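Local atomic coordinates of uncharacterized protein (PDB entry 4YBV), a protein that probably hydrolyses thioesters, as a hot dog fold enzyme of the thioesterase superfamily that assembles from four copies of the chain. Residues I25-T30 with G42-A47; I46-T51 with V86-E91; N59-T64 with S98-D103. The protein carries 1 engineered substitution. All blocks are in the same frame, centred on the assembly; numbering follows the deposited sequence. Where two conformers were deposited one is given.

How the contacts relate
Contact 1 comes first along the chain. It brings the start of helix 42-60 back onto strand 22-28 and closes the connection between them, which has neither helix nor strand. Contact 2 begins where contact 1 ends, since both use I46 and A47. It closes a longer loop, from the helix to strand 85-95. Contact 3 opens at the end of the same helix, inside that loop, and closes on strand 99-107, so contacts 2 and 3 cross. Strands 22-28, 85-95 and 99-107 are neighbours in one antiparallel sheet. The three contacts therefore tie one helix to the sheet along its length, with contacts 1 and 3 on opposite sides of the chain centre.

Contact 1. Residues I25-T30 with G42-A47; sequences ISMPVT and GGASIA
The first torsion of M27 (chi1 73°) sets CG between its backbone N and carbonyl carbon, and the rest of the side chain runs extended toward A44 (chi2 -175°, chi3 -170°). This straight reach spans most of the gap between strand and helix. The CA atoms nearest each other, those of M27 and S45, are 9.3 Å apart. The terminal methyl of M27 does the touching. M27 CE lies 4.0 Å from A44 CB and 3.8 Å from A44 O. M27 CE is also 4.3 Å from S45 N. The methyl thus rests on the A44-S45 peptide as well as on the A44 methyl.

Within the segment, the helix is held by its own backbone, as in the 3.0 Å bond from I46 N to G42 O. This is the strand-to-helix packing of the hot dog fold, in which the sheet wraps around a long helix. The contact joins strand 22-28 to the first turns of that helix. F11 touches both M27 and A44. L40 and V86 also pack on M27. On the helix, A47 packs on G43 of the second subunit.

The contact is largely apolar, a methyl on a methyl, with the A44 carbonyl oxygen beside it at van der Waals distance. It is small, burying 77 Å² in all. A long, extended side chain meets a short one, so the small A44 leaves the methyl within touching distance of the helix backbone. Such packing implies van der Waals attraction and burial from water, with little directional demand.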
loop_
_atom_site.group_PDB
_atom_site.type_symbol
_atom_site.label_atom_id
_atom_site.label_comp_id
_atom_site.label_asym_id
_atom_site.label_seq_id
_atom_site.Cartn_x
_atom_site.Cartn_y
_atom_site.Cartn_z
ATOM N N ILE A 25 5.420 11.109 -18.300
ATOM C CA ILE A 25 6.247 10.176 -19.108
ATOM C C ILE A 25 5.414 9.114 -19.760
ATOM O O ILE A 25 4.528 8.567 -19.130
ATOM C CB ILE A 25 7.269 9.399 -18.259
ATOM C CG1 ILE A 25 7.831 10.240 -17.160
ATOM C CG2 ILE A 25 8.380 8.855 -19.106
ATOM C CD1 ILE A 25 8.885 9.473 -16.438
ATOM N N SER A 26 5.729 8.750 -20.988
ATOM C CA SER A 26 4.945 7.738 -21.673
ATOM C C SER A 26 5.837 6.657 -22.286
ATOM O O SER A 26 7.073 6.799 -22.343
ATOM C CB SER A 26 4.065 8.380 -22.775
ATOM O OG SER A 26 4.856 9.089 -23.702
ATOM N N MET A 27 5.214 5.584 -22.750
ATOM C CA MET A 27 5.964 4.500 -23.389
ATOM C C MET A 27 5.020 3.677 -24.217
ATOM O O MET A 27 3.823 3.641 -23.915
ATOM C CB MET A 27 6.682 3.628 -22.333
ATOM C CG MET A 27 5.738 2.738 -21.532
ATOM S SD MET A 27 6.584 1.823 -20.187
ATOM C CE MET A 27 5.308 0.727 -19.688
ATOM N N PRO A 28 5.534 3.028 -25.285
ATOM C CA PRO A 28 4.714 2.158 -26.148
ATOM C C PRO A 28 4.396 0.805 -25.511
ATOM O O PRO A 28 5.244 0.219 -24.861
ATOM C CB PRO A 28 5.593 1.947 -27.385
ATOM C CG PRO A 28 7.001 2.097 -26.890
ATOM C CD PRO A 28 6.916 3.162 -25.792
ATOM N N VAL A 29 3.187 0.311 -25.729
ATOM C CA VAL A 29 2.834 -1.019 -25.257
ATOM C C VAL A 29 3.266 -1.997 -26.334
ATOM O O VAL A 29 2.591 -2.122 -27.364
ATOM C CB VAL A 29 1.340 -1.139 -24.977
ATOM C CG1 VAL A 29 0.985 -2.575 -24.541
ATOM C CG2 VAL A 29 0.928 -0.135 -23.932
ATOM N N THR A 30 4.403 -2.660 -26.111
ATOM C CA THR A 30 4.967 -3.601 -27.082
ATOM C C THR A 30 5.002 -5.009 -26.488
ATOM O O THR A 30 4.767 -5.164 -25.296
ATOM C CB THR A 30 6.387 -3.166 -27.513
ATOM O OG1 THR A 30 7.278 -3.225 -26.392
ATOM C CG2 THR A 30 6.364 -1.729 -28.045
ATOM N N GLY A 42 1.412 -5.439 -15.485
ATOM C CA GLY A 42 1.235 -4.496 -14.378
ATOM C C GLY A 42 2.544 -3.932 -13.799
ATOM O O GLY A 42 2.648 -2.760 -13.341
ATOM N N GLY A 43 3.570 -4.775 -13.797
ATOM C CA GLY A 43 4.882 -4.363 -13.326
ATOM C C GLY A 43 5.568 -3.293 -14.169
ATOM O O GLY A 43 6.318 -2.473 -13.634
ATOM N N ALA A 44 5.357 -3.350 -15.489
ATOM C CA ALA A 44 5.899 -2.383 -16.431
ATOM C C ALA A 44 5.257 -1.010 -16.133
ATOM O O ALA A 44 5.947 -0.003 -16.048
ATOM C CB ALA A 44 5.623 -2.832 -17.900
ATOM N N SER A 45 3.934 -1.013 -15.993
ATOM C CA SER A 45 3.167 0.179 -15.624
ATOM C C SER A 45 3.736 0.783 -14.338
ATOM O O SER A 45 4.094 1.962 -14.297
ATOM C CB SER A 45 1.690 -0.177 -15.438
ATOM O OG SER A 45 0.895 0.978 -15.238
ATOM N N ILE A 46 3.865 -0.055 -13.300
ATOM C CA ILE A 46 4.411 0.404 -12.028
ATOM C C ILE A 46 5.830 0.967 -12.189
ATOM O O ILE A 46 6.145 2.021 -11.613
ATOM C CB ILE A 46 4.433 -0.730 -10.944
ATOM C CG1 ILE A 46 3.011 -1.070 -10.496
ATOM C CG2 ILE A 46 5.270 -0.305 -9.717
ATOM C CD1 ILE A 46 2.921 -2.372 -9.598
ATOM N N ALA A 47 6.662 0.316 -13.007
ATOM C CA ALA A 47 8.042 0.787 -13.219
ATOM C C ALA A 47 8.048 2.196 -13.880
ATOM O O ALA A 47 8.847 3.069 -13.510
ATOM C CB ALA A 47 8.805 -0.181 -14.091
#

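Contact 2. Residues I46-T51 with V86-E91; sequences IALGET and VTATAE
This is buried apolar packing of a helix on a strand, close to the centre of the chain in the hot dog fold. L48 of helix 42-60 meets V86 and A88 of strand 85-95. All three CB atoms point into the contact. With chi1 at -176°, the L48 side chain points its CG away from the backbone N, and the branched end reaches the strand. L48 CD2 does most of the touching, 3.9 Å from V86 CG2 and 3.8 Å from A88 CB. L48 CG also lies 3.8 Å from A88 CB, so the A88 methyl packs against the CG-CD2 branch of the leucine. V86 meets L48 at an oblique angle, through its CG2 methyl.

One turn further on, T51 OG1 bonds to A47 O at 2.8 Å. T51 N bonds to the same A47 O at 2.9 Å. The two donors approach from opposite faces of the carbonyl plane. T51 OG1 is also hydrogen-bonded to H41 of the second subunit, and E50 OE1 to H77 of that subunit. The helix therefore packs on its own sheet with L48 and bonds to the neighbouring chain through T51 and E50.

Across the contact itself only methyl and methine groups meet. The attraction is therefore dispersive and hydrophobic, with fit of shape in place of directed bonds.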
loop_
_atom_site.group_PDB
_atom_site.type_symbol
_atom_site.label_atom_id
_atom_site.label_comp_id
_atom_site.label_asym_id
_atom_site.label_seq_id
_atom_site.Cartn_x
_atom_site.Cartn_y
_atom_site.Cartn_z
ATOM N N ILE A 46 3.865 -0.055 -13.300
ATOM C CA ILE A 46 4.411 0.404 -12.028
ATOM C C ILE A 46 5.830 0.967 -12.189
ATOM O O ILE A 46 6.145 2.021 -11.613
ATOM C CB ILE A 46 4.433 -0.730 -10.944
ATOM C CG1 ILE A 46 3.011 -1.070 -10.496
ATOM C CG2 ILE A 46 5.270 -0.305 -9.717
ATOM C CD1 ILE A 46 2.921 -2.372 -9.598
ATOM N N ALA A 47 6.662 0.316 -13.007
ATOM C CA ALA A 47 8.042 0.787 -13.219
ATOM C C ALA A 47 8.048 2.196 -13.880
ATOM O O ALA A 47 8.847 3.069 -13.510
ATOM C CB ALA A 47 8.805 -0.181 -14.091
ATOM N N LEU A 48 7.158 2.383 -14.849
ATOM C CA LEU A 48 6.965 3.730 -15.440
ATOM C C LEU A 48 6.609 4.750 -14.347
ATOM O O LEU A 48 7.235 5.807 -14.250
ATOM C CB LEU A 48 5.879 3.675 -16.492
ATOM C CG LEU A 48 5.586 4.951 -17.313
ATOM C CD1 LEU A 48 6.755 5.287 -18.222
ATOM C CD2 LEU A 48 4.353 4.714 -18.136
ATOM N N GLY A 49 5.636 4.416 -13.496
ATOM C CA GLY A 49 5.293 5.284 -12.359
ATOM C C GLY A 49 6.442 5.647 -11.417
ATOM O O GLY A 49 6.655 6.840 -11.041
ATOM N N GLU A 50 7.206 4.630 -11.008
ATOM C CA GLU A 50 8.341 4.878 -10.121
ATOM C C GLU A 50 9.379 5.768 -10.808
ATOM O O GLU A 50 9.950 6.675 -10.167
ATOM C CB GLU A 50 9.006 3.577 -9.637
ATOM C CG GLU A 50 10.156 3.873 -8.673
ATOM C CD GLU A 50 10.464 2.744 -7.678
ATOM O OE1 GLU A 50 9.682 1.780 -7.558
ATOM O OE2 GLU A 50 11.516 2.820 -7.016
ATOM N N THR A 51 9.600 5.525 -12.105
ATOM C CA THR A 51 10.484 6.399 -12.892
ATOM C C THR A 51 9.980 7.855 -12.838
ATOM O O THR A 51 10.758 8.789 -12.631
ATOM C CB THR A 51 10.581 5.939 -14.354
ATOM O OG1 THR A 51 11.069 4.574 -14.392
ATOM C CG2 THR A 51 11.522 6.857 -15.139
ATOM N N VAL A 86 1.071 4.169 -23.222
ATOM C CA VAL A 86 0.541 4.525 -21.924
ATOM C C VAL A 86 1.307 5.707 -21.391
ATOM O O VAL A 86 2.511 5.883 -21.658
ATOM C CB VAL A 86 0.603 3.352 -20.922
ATOM C CG1 VAL A 86 -0.280 2.234 -21.437
ATOM C CG2 VAL A 86 2.048 2.889 -20.690
ATOM N N THR A 87 0.592 6.516 -20.618
ATOM C CA THR A 87 1.121 7.761 -20.114
ATOM C C THR A 87 0.911 7.873 -18.632
ATOM O O THR A 87 -0.197 7.732 -18.109
ATOM C CB THR A 87 0.435 8.976 -20.805
ATOM O OG1 THR A 87 0.590 8.831 -22.212
ATOM C CG2 THR A 87 1.098 10.259 -20.335
ATOM N N ALA A 88 1.997 8.145 -17.950
ATOM C CA ALA A 88 1.999 8.318 -16.514
ATOM C C ALA A 88 2.120 9.802 -16.180
ATOM O O ALA A 88 3.075 10.435 -16.612
ATOM C CB ALA A 88 3.144 7.579 -15.925
ATOM N N THR A 89 1.194 10.311 -15.366
ATOM C CA THR A 89 1.262 11.665 -14.821
ATOM C C THR A 89 1.497 11.612 -13.329
ATOM O O THR A 89 0.654 11.122 -12.558
ATOM C CB THR A 89 -0.037 12.492 -15.117
ATOM O OG1 THR A 89 -0.290 12.476 -16.512
ATOM C CG2 THR A 89 0.112 13.938 -14.685
ATOM N N ALA A 90 2.678 12.060 -12.928
ATOM C CA ALA A 90 3.048 12.130 -11.540
ATOM C C ALA A 90 2.852 13.579 -11.050
ATOM O O ALA A 90 3.442 14.493 -11.604
ATOM C CB ALA A 90 4.488 11.691 -11.335
ATOM N N GLU A 91 2.047 13.770 -10.009
ATOM C CA GLU A 91 1.902 15.102 -9.402
ATOM C C GLU A 91 2.270 15.009 -7.935
ATOM O O GLU A 91 1.802 14.101 -7.239
ATOM C CB GLU A 91 0.472 15.636 -9.556
ATOM C CG GLU A 91 -0.187 15.358 -10.907
ATOM C CD GLU A 91 -1.684 15.701 -10.920
ATOM O OE1 GLU A 91 -2.117 16.489 -10.052
ATOM O OE2 GLU A 91 -2.421 15.177 -11.792
#

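Contact 3. Residues N59-T64 with S98-D103; sequences NLIDTT and STHVWD
The end of helix 42-60 and the loop after it pass over residues 99-103 of strand 99-107, with the CA atoms of L60 and H100 9.6 Å apart. In the hot dog fold this is where the central helix leaves the sheet, and the contact is only partly buried.

L60 and I61 meet H100 and W102, and all four CB atoms point across the gap. H100 CG is anti to its carbonyl carbon (chi1 -61°), which sends the imidazole toward I61. The closest pair is I61 CG2 and H100 CE1 at 3.6 Å. L60 CB lies 4.1 Å from H100 CE1, so two aliphatic groups gather at one corner of the ring. Further along, L60 CD1 is 4.1 Å from W102 CZ2, on the six-membered ring of the indole. Both rings are approached obliquely.

One nitrogen of each ring turns to the helix: H100 ND1 and W102 NE1 are both hydrogen-bonded to S57 OG. That shared hydroxyl probably fixes how the two rings are turned, leaving their carbon atoms to pack on L60 and I61. I123 of the next strand lies against both I61 and H100, and I92 packs on L60.

Past the contact the chain bends in an Asx turn. D62 OD1 uses its anti lone pair to accept from T64 N at 3.1 Å, with an N-H...O angle of 139°.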
loop_
_atom_site.group_PDB
_atom_site.type_symbol
_atom_site.label_atom_id
_atom_site.label_comp_id
_atom_site.label_asym_id
_atom_site.label_seq_id
_atom_site.Cartn_x
_atom_site.Cartn_y
_atom_site.Cartn_z
ATOM N N ASN A 59 14.153 16.508 -9.969
ATOM C CA ASN A 59 13.952 17.876 -10.457
ATOM C C ASN A 59 13.679 18.888 -9.341
ATOM O O ASN A 59 13.923 20.077 -9.528
ATOM C CB ASN A 59 12.795 17.941 -11.467
ATOM C CG ASN A 59 13.154 17.328 -12.790
ATOM O OD1 ASN A 59 14.338 17.201 -13.100
ATOM N ND2 ASN A 59 12.135 16.938 -13.599
ATOM N N LEU A 60 13.148 18.429 -8.205
ATOM C CA LEU A 60 12.817 19.350 -7.113
ATOM C C LEU A 60 13.933 19.592 -6.090
ATOM O O LEU A 60 13.812 20.460 -5.227
ATOM C CB LEU A 60 11.591 18.841 -6.351
ATOM C CG LEU A 60 10.222 18.906 -7.022
ATOM C CD1 LEU A 60 9.218 18.315 -6.081
ATOM C CD2 LEU A 60 9.830 20.329 -7.417
ATOM N N ILE A 61 15.000 18.812 -6.150
ATOM C CA ILE A 61 16.022 18.914 -5.123
ATOM C C ILE A 61 17.364 19.314 -5.712
ATOM O O ILE A 61 17.527 19.431 -6.948
ATOM C CB ILE A 61 16.204 17.579 -4.339
ATOM C CG1 ILE A 61 16.815 16.514 -5.250
ATOM C CG2 ILE A 61 14.872 17.108 -3.728
ATOM C CD1 ILE A 61 17.183 15.251 -4.540
ATOM N N ASP A 62 18.329 19.523 -4.820
ATOM C CA ASP A 62 19.676 19.847 -5.262
ATOM C C ASP A 62 20.520 18.587 -5.503
ATOM O O ASP A 62 21.083 17.992 -4.574
ATOM C CB ASP A 62 20.335 20.790 -4.247
ATOM C CG ASP A 62 21.604 21.428 -4.770
ATOM O OD1 ASP A 62 22.345 20.796 -5.552
ATOM O OD2 ASP A 62 21.835 22.616 -4.431
ATOM N N THR A 63 20.583 18.213 -6.780
ATOM C CA THR A 63 21.257 17.012 -7.271
ATOM C C THR A 63 22.661 16.885 -6.699
ATOM O O THR A 63 23.133 15.788 -6.406
ATOM C CB THR A 63 21.332 17.016 -8.840
ATOM O OG1 THR A 63 20.150 16.424 -9.390
ATOM C CG2 THR A 63 22.528 16.236 -9.352
ATOM N N THR A 64 23.316 18.023 -6.505
ATOM C CA THR A 64 24.707 18.042 -6.062
ATOM C C THR A 64 24.921 17.493 -4.641
ATOM O O THR A 64 25.851 16.715 -4.429
ATOM C CB THR A 64 25.283 19.475 -6.151
ATOM O OG1 THR A 64 24.594 20.333 -5.231
ATOM C CG2 THR A 64 25.107 20.009 -7.564
ATOM N N SER A 98 12.606 15.705 4.083
ATOM C CA SER A 98 13.244 14.392 4.051
ATOM C C SER A 98 12.559 13.451 3.028
ATOM O O SER A 98 13.245 12.726 2.292
ATOM C CB SER A 98 13.266 13.767 5.468
ATOM O OG SER A 98 11.970 13.632 6.055
ATOM N N THR A 99 11.227 13.494 2.958
ATOM C CA THR A 99 10.498 12.657 2.015
ATOM C C THR A 99 9.556 13.450 1.087
ATOM O O THR A 99 8.989 14.476 1.472
ATOM C CB THR A 99 9.678 11.571 2.760
ATOM O OG1 THR A 99 8.732 12.205 3.615
ATOM C CG2 THR A 99 10.581 10.706 3.635
ATOM N N HIS A 100 9.399 12.972 -0.147
ATOM C CA HIS A 100 8.348 13.445 -1.047
ATOM C C HIS A 100 7.298 12.377 -1.236
ATOM O O HIS A 100 7.606 11.183 -1.366
ATOM C CB HIS A 100 8.900 13.822 -2.421
ATOM C CG HIS A 100 9.904 14.925 -2.384
ATOM N ND1 HIS A 100 10.630 15.300 -3.492
ATOM C CD2 HIS A 100 10.309 15.730 -1.368
ATOM C CE1 HIS A 100 11.449 16.283 -3.159
ATOM N NE2 HIS A 100 11.270 16.561 -1.880
ATOM N N VAL A 101 6.054 12.803 -1.308
ATOM C CA VAL A 101 4.985 11.869 -1.571
ATOM C C VAL A 101 4.341 12.268 -2.868
ATOM O O VAL A 101 3.956 13.426 -3.009
ATOM C CB VAL A 101 3.981 11.848 -0.395
ATOM C CG1 VAL A 101 2.773 11.015 -0.727
ATOM C CG2 VAL A 101 4.694 11.351 0.856
ATOM N N TRP A 102 4.261 11.333 -3.827
ATOM C CA TRP A 102 3.722 11.558 -5.182
ATOM C C TRP A 102 2.463 10.785 -5.490
ATOM O O TRP A 102 2.316 9.607 -5.102
ATOM C CB TRP A 102 4.759 11.157 -6.254
ATOM C CG TRP A 102 5.953 12.038 -6.343
ATOM C CD1 TRP A 102 7.079 11.984 -5.582
ATOM C CD2 TRP A 102 6.136 13.121 -7.260
ATOM N NE1 TRP A 102 7.958 12.982 -5.968
ATOM C CE2 TRP A 102 7.395 13.691 -6.994
ATOM C CE3 TRP A 102 5.357 13.662 -8.283
ATOM C CZ2 TRP A 102 7.894 14.790 -7.715
ATOM C CZ3 TRP A 102 5.859 14.754 -9.004
ATOM C CH2 TRP A 102 7.122 15.291 -8.709
ATOM N N ASP A 103 1.596 11.402 -6.280
ATOM C CA ASP A 103 0.415 10.736 -6.802
ATOM C C ASP A 103 0.659 10.436 -8.277
ATOM O O ASP A 103 1.095 11.308 -8.976
ATOM C CB ASP A 103 -0.800 11.634 -6.639
ATOM C CG ASP A 103 -2.072 10.874 -6.609
ATOM O OD1 ASP A 103 -2.409 10.390 -5.504
ATOM O OD2 ASP A 103 -2.732 10.762 -7.664
#